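Local coordinates for protein lectin (Cicer arietinum, PDB 3V6N) that agglutinates red blood cells and binds calcium and sodium ions in the central channel of a four-bladed beta-propeller of the hemopexin fold, at residues F68-E71 and A75-F78; K102-M107 and N118-A123; P109-T114 and K139-D144. All coordinates share one frame; numbering follows the deposited sequence.

Contact 1 (F68-E71 and A75-F78); sequences FDTE and AFIF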
loop_
_atom_site.group_PDB
_atom_site.type_symbol
_atom_site.label_atom_id
_atom_site.label_comp_id
_atom_site.label_asym_id
_atom_site.label_seq_id
_atom_site.Cartn_x
_atom_site.Cartn_y
_atom_site.Cartn_z
ATOM N N PHE A 68 -3.106 -7.773 15.647
ATOM C CA PHE A 68 -2.917 -8.646 16.804
ATOM C C PHE A 68 -1.521 -8.547 17.377
ATOM O O PHE A 68 -0.551 -8.447 16.645
ATOM C CB PHE A 68 -3.271 -10.126 16.514
ATOM C CG PHE A 68 -2.537 -10.758 15.339
ATOM C CD1 PHE A 68 -1.359 -11.465 15.531
ATOM C CD2 PHE A 68 -3.094 -10.745 14.048
ATOM C CE1 PHE A 68 -0.710 -12.083 14.461
ATOM C CE2 PHE A 68 -2.459 -11.367 12.977
ATOM C CZ PHE A 68 -1.264 -12.037 13.182
ATOM N N ASP A 69 -1.462 -8.586 18.699
ATOM C CA ASP A 69 -0.241 -8.757 19.472
ATOM C C ASP A 69 0.405 -10.085 19.126
ATOM O O ASP A 69 -0.289 -11.087 18.866
ATOM C CB ASP A 69 -0.595 -8.751 20.967
ATOM C CG ASP A 69 0.632 -8.669 21.862
ATOM O OD1 ASP A 69 1.527 -7.815 21.601
ATOM O OD2 ASP A 69 0.699 -9.455 22.836
ATOM N N THR A 70 1.730 -10.106 19.078
ATOM C CA THR A 70 2.417 -11.376 18.904
ATOM C C THR A 70 3.121 -11.723 20.219
ATOM O O THR A 70 2.557 -12.421 21.044
ATOM C CB THR A 70 3.387 -11.403 17.689
ATOM O OG1 THR A 70 4.346 -10.333 17.789
ATOM C CG2 THR A 70 2.618 -11.286 16.387
ATOM N N GLU A 71 4.341 -11.222 20.392
ATOM C CA GLU A 71 5.119 -11.389 21.605
ATOM C C GLU A 71 6.003 -10.158 21.748
ATOM O O GLU A 71 6.270 -9.447 20.772
ATOM C CB GLU A 71 5.990 -12.659 21.550
ATOM C CG GLU A 71 5.229 -13.979 21.729
ATOM C CD GLU A 71 5.119 -14.433 23.176
ATOM O OE1 GLU A 71 5.665 -13.750 24.071
ATOM O OE2 GLU A 71 4.509 -15.500 23.429
ATOM N N ALA A 75 3.585 -6.316 16.967
ATOM C CA ALA A 75 2.215 -6.595 16.506
ATOM C C ALA A 75 2.119 -6.648 14.977
ATOM O O ALA A 75 2.880 -5.975 14.290
ATOM C CB ALA A 75 1.272 -5.535 17.042
ATOM N N PHE A 76 1.200 -7.463 14.458
ATOM C CA PHE A 76 0.857 -7.430 13.040
ATOM C C PHE A 76 -0.266 -6.423 12.889
ATOM O O PHE A 76 -1.216 -6.406 13.680
ATOM C CB PHE A 76 0.415 -8.804 12.499
ATOM C CG PHE A 76 1.560 -9.688 12.039
ATOM C CD1 PHE A 76 2.144 -9.512 10.788
ATOM C CD2 PHE A 76 2.052 -10.697 12.866
ATOM C CE1 PHE A 76 3.207 -10.309 10.376
ATOM C CE2 PHE A 76 3.116 -11.497 12.472
ATOM C CZ PHE A 76 3.698 -11.305 11.221
ATOM N N ILE A 77 -0.140 -5.558 11.897
ATOM C CA ILE A 77 -1.200 -4.595 11.593
ATOM C C ILE A 77 -1.604 -4.830 10.133
ATOM O O ILE A 77 -0.804 -5.333 9.346
ATOM C CB ILE A 77 -0.753 -3.130 11.876
ATOM C CG1 ILE A 77 0.470 -2.775 11.016
ATOM C CG2 ILE A 77 -0.476 -2.932 13.379
ATOM C CD1 ILE A 77 0.782 -1.292 10.958
ATOM N N PHE A 78 -2.842 -4.516 9.782
ATOM C CA PHE A 78 -3.327 -4.725 8.419
ATOM C C PHE A 78 -4.039 -3.493 7.895
ATOM O O PHE A 78 -4.578 -2.716 8.670
ATOM C CB PHE A 78 -4.321 -5.891 8.357
ATOM C CG PHE A 78 -3.741 -7.219 8.757
ATOM C CD1 PHE A 78 -3.470 -8.178 7.803
ATOM C CD2 PHE A 78 -3.462 -7.505 10.092
ATOM C CE1 PHE A 78 -2.948 -9.409 8.173
ATOM C CE2 PHE A 78 -2.943 -8.730 10.473
ATOM C CZ PHE A 78 -2.688 -9.684 9.510
#
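Phe68 and Phe76 face each other as the hydrogen-bonded antiparallel pair of the hairpin formed by strands 66-69 and 74-79, and both rings leave the sheet on the same side. The amide N of Phe76 donates to Phe68 O at 3.0 Å. Beyond it Asp69 and Ala75 form a non-hydrogen-bonded pair, their side chains on the other face. Phe68 holds CG between its backbone N and carbonyl carbon (chi1 56°), which stands the ring up beside the neighbouring strand. There Phe76 CB lies over one face of it, toward the rim, a CH-pi contact of 3.9 Å to the ring centroid. The two rings run side by side, their planes inclined at 37°, and Phe68 CE1 comes 3.5 Å from Phe76 CD2. At the edge of the Phe76 ring, Thr70 CG2 touches the same CD2 at 3.6 Å, near the ring plane; the methyl is put there by a rotation that sets it anti to the carbonyl carbon, while OG1 is hydrogen-bonded to Glu74 O. Phe78, two residues along the strand, brings CE2 to within 3.7 Å of Phe68 CE2, which lies at the edge of the Phe78 ring. Val132 and Leu134 of strand 131-136 also touch the Phe68 ring, carrying the packing into the next blade. The Asp69 carboxylate, on the opposite face, is bonded through OD1 to Tyr88 OH. Backbone bonding between Phe68 and Phe76 thus sets the strand pairing, while on the apolar face, unlike that of Asp69, contacts among three buried rings and a threonine methyl probably help fix the ring rotations.

Contact 2 (K102-M107 and N118-A123); sequences KKIADM and NGIDAA. With CA (calcium ion), chain D; NA (sodium ion), chain G.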
loop_
_atom_site.group_PDB
_atom_site.type_symbol
_atom_site.label_atom_id
_atom_site.label_comp_id
_atom_site.label_asym_id
_atom_site.label_seq_id
_atom_site.Cartn_x
_atom_site.Cartn_y
_atom_site.Cartn_z
ATOM N N LYS A 102 3.748 -5.970 3.211
ATOM C CA LYS A 102 3.645 -7.059 2.247
ATOM C C LYS A 102 2.168 -7.334 1.992
ATOM O O LYS A 102 1.330 -7.102 2.865
ATOM C CB LYS A 102 4.285 -8.332 2.817
ATOM C CG LYS A 102 5.737 -8.549 2.435
ATOM C CD LYS A 102 6.474 -9.323 3.525
ATOM C CE LYS A 102 7.538 -10.260 2.967
ATOM N NZ LYS A 102 8.534 -9.539 2.137
ATOM N N LYS A 103 1.845 -7.842 0.808
ATOM C CA LYS A 103 0.508 -8.395 0.570
ATOM C C LYS A 103 0.262 -9.558 1.534
ATOM O O LYS A 103 1.198 -10.288 1.898
ATOM C CB LYS A 103 0.372 -8.863 -0.877
ATOM C CG LYS A 103 0.303 -7.717 -1.870
ATOM C CD LYS A 103 0.563 -8.194 -3.290
ATOM C CE LYS A 103 0.627 -7.016 -4.256
ATOM N NZ LYS A 103 0.187 -7.416 -5.618
ATOM N N ILE A 104 -0.985 -9.722 1.961
ATOM C CA ILE A 104 -1.356 -10.847 2.847
ATOM C C ILE A 104 -0.891 -12.224 2.324
ATOM O O ILE A 104 -0.370 -13.037 3.086
ATOM C CB ILE A 104 -2.869 -10.849 3.161
ATOM C CG1 ILE A 104 -3.198 -9.646 4.061
ATOM C CG2 ILE A 104 -3.292 -12.176 3.812
ATOM C CD1 ILE A 104 -4.669 -9.316 4.190
ATOM N N ALA A 105 -1.055 -12.444 1.024
ATOM C CA ALA A 105 -0.681 -13.696 0.366
ATOM C C ALA A 105 0.818 -13.982 0.435
ATOM O O ALA A 105 1.217 -15.144 0.426
ATOM C CB ALA A 105 -1.145 -13.701 -1.089
ATOM N N ASP A 106 1.637 -12.932 0.487
ATOM C CA ASP A 106 3.087 -13.081 0.581
ATOM C C ASP A 106 3.540 -13.320 2.008
ATOM O O ASP A 106 4.565 -13.952 2.234
ATOM C CB ASP A 106 3.809 -11.846 0.027
ATOM C CG ASP A 106 3.724 -11.746 -1.495
ATOM O OD1 ASP A 106 3.409 -12.751 -2.169
ATOM O OD2 ASP A 106 3.958 -10.647 -2.022
ATOM N N MET A 107 2.799 -12.791 2.972
ATOM C CA MET A 107 3.142 -12.997 4.376
ATOM C C MET A 107 2.576 -14.327 4.881
ATOM O O MET A 107 3.200 -14.987 5.707
ATOM C CB MET A 107 2.619 -11.831 5.212
ATOM C CG MET A 107 3.234 -11.715 6.595
ATOM S SD MET A 107 4.771 -10.779 6.582
ATOM C CE MET A 107 4.166 -9.096 6.605
ATOM N N ASN A 118 -7.843 -10.883 0.574
ATOM C CA ASN A 118 -8.164 -9.490 0.252
ATOM C C ASN A 118 -8.301 -8.579 1.476
ATOM O O ASN A 118 -8.458 -7.369 1.344
ATOM C CB ASN A 118 -9.418 -9.414 -0.637
ATOM C CG ASN A 118 -9.225 -10.109 -1.978
ATOM O OD1 ASN A 118 -10.131 -10.780 -2.472
ATOM N ND2 ASN A 118 -8.028 -9.975 -2.559
ATOM N N GLY A 119 -8.206 -9.164 2.665
ATOM C CA GLY A 119 -8.389 -8.410 3.895
ATOM C C GLY A 119 -8.867 -9.304 5.023
ATOM O O GLY A 119 -9.478 -10.368 4.802
ATOM N N ILE A 120 -8.549 -8.884 6.244
ATOM C CA ILE A 120 -9.026 -9.579 7.441
ATOM C C ILE A 120 -9.862 -8.597 8.253
ATOM O O ILE A 120 -9.500 -7.415 8.348
ATOM C CB ILE A 120 -7.834 -10.162 8.233
ATOM C CG1 ILE A 120 -6.940 -10.942 7.248
ATOM C CG2 ILE A 120 -8.321 -11.015 9.407
ATOM C CD1 ILE A 120 -5.722 -11.625 7.836
ATOM N N ASP A 121 -10.994 -9.066 8.793
ATOM C CA ASP A 121 -11.878 -8.229 9.611
ATOM C C ASP A 121 -11.329 -7.945 11.019
ATOM O O ASP A 121 -11.384 -6.817 11.490
ATOM C CB ASP A 121 -13.258 -8.889 9.781
ATOM C CG ASP A 121 -14.091 -8.897 8.500
ATOM O OD1 ASP A 121 -13.838 -8.095 7.580
ATOM O OD2 ASP A 121 -15.028 -9.711 8.425
ATOM N N ALA A 122 -10.856 -8.999 11.689
ATOM C CA ALA A 122 -10.574 -8.974 13.121
ATOM C C ALA A 122 -9.642 -10.126 13.473
ATOM O O ALA A 122 -9.583 -11.131 12.755
ATOM C CB ALA A 122 -11.870 -9.071 13.941
ATOM N N ALA A 123 -8.902 -9.975 14.573
ATOM C CA ALA A 123 -7.960 -10.995 14.997
ATOM C C ALA A 123 -7.686 -10.858 16.473
ATOM O O ALA A 123 -7.714 -9.745 17.012
ATOM C CB ALA A 123 -6.666 -10.875 14.213
HETATM CA CA CA D . -11.787 -4.502 11.174
HETATM NA NA NA G . -7.122 -7.508 17.216
HETATM O O HOH W 1 -11.236 -4.908 8.738
HETATM O O HOH W 2 -13.896 -4.756 10.132
#
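Successive blades of the hemopexin propeller meet here, where the short helix 104-107 that follows the outermost strand of one blade packs on the chain leading into strand 122-125, the innermost strand of the next. Ile104 carries the contact. Its CG1 branch is anti to the carbonyl carbon (chi1 -69°) and continues extended, so that the terminal CD1 reaches the backbone of Gly119, 3.8 Å from CA. The same methyl lies 4.1 Å from Ile120 CG1, and Phe78 touches both isoleucines. Gly119 takes an extended conformation with positive phi (154°), favourable to glycine, and presents its CA to the methyl. Lys103 stands at the N-cap position of the helix, and its O accepts from Met107 N at 3.2 Å; its NZ forms a salt bridge with Glu80 of the second subunit. Past Ile120 the chain turns to the metals: Ile120 O accepts from a water that is itself a calcium ligand, and Asp121 O binds the calcium ion directly at 2.4 Å. Asp121 and Ala122 together face Phe135 in a classic beta bulge. Farther on, Ala123 O binds the sodium ion at 2.3 Å. Asn7, Asp65 and Asp174 complete the protein ligands of the calcium, and Ala9, Ser67 and Ala176 those of the sodium: two sets of four backbone carbonyls, one for each ion, typical of the central channel of hemopexin propellers.

Contact 3 (P109-T114 and K139-D144); sequences PFFKGT and KYARID. With SO4 (sulfate ion), chain H.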
loop_
_atom_site.group_PDB
_atom_site.type_symbol
_atom_site.label_atom_id
_atom_site.label_comp_id
_atom_site.label_asym_id
_atom_site.label_seq_id
_atom_site.Cartn_x
_atom_site.Cartn_y
_atom_site.Cartn_z
ATOM N N PRO A 109 0.972 -17.446 2.889
ATOM C CA PRO A 109 0.586 -18.064 1.610
ATOM C C PRO A 109 -0.596 -19.021 1.670
ATOM O O PRO A 109 -1.251 -19.250 0.651
ATOM C CB PRO A 109 1.858 -18.814 1.181
ATOM C CG PRO A 109 2.976 -18.091 1.878
ATOM C CD PRO A 109 2.392 -17.696 3.211
ATOM N N PHE A 110 -0.876 -19.581 2.846
ATOM C CA PHE A 110 -2.007 -20.513 3.004
ATOM C C PHE A 110 -3.355 -19.817 2.776
ATOM O O PHE A 110 -4.383 -20.477 2.594
ATOM C CB PHE A 110 -1.963 -21.215 4.371
ATOM C CG PHE A 110 -1.611 -20.303 5.525
ATOM C CD1 PHE A 110 -0.306 -20.249 6.013
ATOM C CD2 PHE A 110 -2.580 -19.512 6.126
ATOM C CE1 PHE A 110 0.028 -19.420 7.074
ATOM C CE2 PHE A 110 -2.258 -18.682 7.188
ATOM C CZ PHE A 110 -0.954 -18.632 7.666
ATOM N N PHE A 111 -3.348 -18.485 2.759
ATOM C CA PHE A 111 -4.581 -17.724 2.501
ATOM C C PHE A 111 -4.916 -17.532 1.025
ATOM O O PHE A 111 -6.045 -17.148 0.678
ATOM C CB PHE A 111 -4.572 -16.379 3.242
ATOM C CG PHE A 111 -4.873 -16.496 4.716
ATOM C CD1 PHE A 111 -5.777 -17.461 5.186
ATOM C CD2 PHE A 111 -4.286 -15.626 5.634
ATOM C CE1 PHE A 111 -6.065 -17.566 6.540
ATOM C CE2 PHE A 111 -4.580 -15.730 6.994
ATOM C CZ PHE A 111 -5.466 -16.701 7.442
ATOM N N LYS A 112 -3.958 -17.818 0.146
ATOM C CA LYS A 112 -4.202 -17.683 -1.287
ATOM C C LYS A 112 -5.430 -18.504 -1.691
ATOM O O LYS A 112 -5.584 -19.631 -1.250
ATOM C CB LYS A 112 -2.971 -18.096 -2.086
ATOM C CG LYS A 112 -2.996 -17.657 -3.554
ATOM C CD LYS A 112 -2.242 -18.648 -4.444
ATOM C CE LYS A 112 -0.836 -18.906 -3.922
ATOM N NZ LYS A 112 -0.045 -17.639 -3.898
ATOM N N GLY A 113 -6.313 -17.926 -2.500
ATOM C CA GLY A 113 -7.521 -18.626 -2.960
ATOM C C GLY A 113 -8.689 -18.630 -1.985
ATOM O O GLY A 113 -9.744 -19.232 -2.267
ATOM N N THR A 114 -8.499 -17.979 -0.834
ATOM C CA THR A 114 -9.556 -17.825 0.179
ATOM C C THR A 114 -10.016 -16.369 0.246
ATOM O O THR A 114 -9.411 -15.479 -0.354
ATOM C CB THR A 114 -9.099 -18.214 1.607
ATOM O OG1 THR A 114 -8.146 -17.256 2.083
ATOM C CG2 THR A 114 -8.483 -19.613 1.664
ATOM N N LYS A 139 -16.443 -16.576 8.689
ATOM C CA LYS A 139 -15.423 -17.633 8.821
ATOM C C LYS A 139 -14.290 -17.222 9.747
ATOM O O LYS A 139 -14.014 -16.034 9.909
ATOM C CB LYS A 139 -14.788 -17.958 7.465
ATOM C CG LYS A 139 -15.747 -18.236 6.333
ATOM C CD LYS A 139 -16.176 -19.699 6.286
ATOM C CE LYS A 139 -17.314 -19.816 5.286
ATOM N NZ LYS A 139 -17.385 -21.107 4.556
ATOM N N TYR A 140 -13.601 -18.211 10.321
ATOM C CA TYR A 140 -12.434 -17.941 11.151
ATOM C C TYR A 140 -11.300 -18.897 10.819
ATOM O O TYR A 140 -11.533 -19.998 10.333
ATOM C CB TYR A 140 -12.781 -17.959 12.647
ATOM C CG TYR A 140 -12.768 -19.314 13.331
ATOM C CD1 TYR A 140 -13.853 -20.192 13.208
ATOM C CD2 TYR A 140 -11.694 -19.694 14.133
ATOM C CE1 TYR A 140 -13.854 -21.430 13.839
ATOM C CE2 TYR A 140 -11.675 -20.924 14.775
ATOM C CZ TYR A 140 -12.753 -21.795 14.632
ATOM O OH TYR A 140 -12.725 -23.036 15.262
ATOM N N ALA A 141 -10.073 -18.459 11.089
ATOM C CA ALA A 141 -8.893 -19.254 10.843
ATOM C C ALA A 141 -8.032 -19.251 12.088
ATOM O O ALA A 141 -8.079 -18.325 12.915
ATOM C CB ALA A 141 -8.119 -18.715 9.651
ATOM N N ARG A 142 -7.253 -20.304 12.233
ATOM C CA ARG A 142 -6.432 -20.453 13.399
ATOM C C ARG A 142 -5.028 -20.742 12.892
ATOM O O ARG A 142 -4.819 -21.740 12.207
ATOM C CB ARG A 142 -6.985 -21.583 14.254
ATOM C CG ARG A 142 -6.226 -21.862 15.531
ATOM C CD ARG A 142 -6.908 -23.010 16.271
ATOM N NE ARG A 142 -6.078 -23.483 17.373
ATOM C CZ ARG A 142 -6.260 -24.634 18.012
ATOM N NH1 ARG A 142 -7.254 -25.447 17.670
ATOM N NH2 ARG A 142 -5.443 -24.972 18.999
ATOM N N ILE A 143 -4.089 -19.844 13.191
ATOM C CA ILE A 143 -2.719 -19.934 12.667
ATOM C C ILE A 143 -1.687 -19.911 13.777
ATOM O O ILE A 143 -1.980 -19.520 14.902
ATOM C CB ILE A 143 -2.375 -18.792 11.670
ATOM C CG1 ILE A 143 -2.228 -17.440 12.407
ATOM C CG2 ILE A 143 -3.426 -18.720 10.571
ATOM C CD1 ILE A 143 -1.420 -16.387 11.671
ATOM N N ASP A 144 -0.480 -20.346 13.445
ATOM C CA ASP A 144 0.678 -20.196 14.316
ATOM C C ASP A 144 1.542 -19.164 13.609
ATOM O O ASP A 144 2.027 -19.420 12.499
ATOM C CB ASP A 144 1.410 -21.540 14.469
ATOM C CG ASP A 144 2.657 -21.455 15.349
ATOM O OD1 ASP A 144 3.447 -20.499 15.253
ATOM O OD2 ASP A 144 2.870 -22.382 16.137
HETATM S S SO4 H . -11.182 -23.307 18.530
HETATM O O1 SO4 H . -12.122 -24.336 19.022
HETATM O O2 SO4 H . -9.914 -23.374 19.273
HETATM O O3 SO4 H . -10.948 -23.530 17.099
HETATM O O4 SO4 H . -11.891 -22.053 18.818
#
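Phe110 sets the edge atom CE2 of its ring against Ile143 CG2 of strand 139-144, 3.6 Å away, and the same CE2 lies 3.7 Å above the centre of the Phe111 ring. Phe110 and Ile143 cross at about a right angle. Ile143 offers this methyl because CG2 is anti to its carbonyl carbon while CG1 takes the position between N and C (chi1 71°). Phe111 meets the strand with the end of its ring: Ala141 CB lies at the ring edge, in plane, 3.9 Å from CE1, and CZ stands 4.2 Å from Ile143 CG2. Alternate residues of the strand, Ala141 and Ile143, therefore face the 3-10 segment 109-111, while Tyr140 and Arg142 project from the other face. Phe116 stacks on the Phe111 ring and also touches Ala141. Behind the phenyl groups the chain makes a type II turn from Phe111 to Thr114, and Thr114 grips Phe111 O with both its amide N (3.0 Å) and its hydroxyl. On the opposite face Tyr140 OH donates to O3 of a sulfate ion at 2.6 Å, and Arg142 NE makes a salt bridge with Glu131. The sulfate probably comes from the crystallisation liquor. The strand is thus two-sided: dispersion between phenyl rings and small aliphatic groups holds one face to the inter-blade loop, and the other mixes aromatic packing, Tyr140 edge-to-face with Phe161, with polar ends.

The three contacts lie progressively farther from the centre of the chain, their centres about 8, 13 and 16 Å from it. Contact 1 meets contact 2 repeatedly: Phe78 CE1 is 3.6 Å from Ile120 CD1, Phe68 CD2 is 3.6 Å from Ala123 CB, and Phe76 CE1 is 4.0 Å from Met107 CG. Contact 2 meets contact 3 where Ile104 CG2 approaches Phe111 CD2 at 4.0 Å, whereas contacts 1 and 3 do not touch, their nearest atoms about 5 Å apart. Contact 2 alone of the three supplies metal ligands, Asp121 O to calcium and Ala123 O to sodium; the Phe68 side chain is about 5 Å from the sodium, that of Phe111 about 14 Å from the calcium.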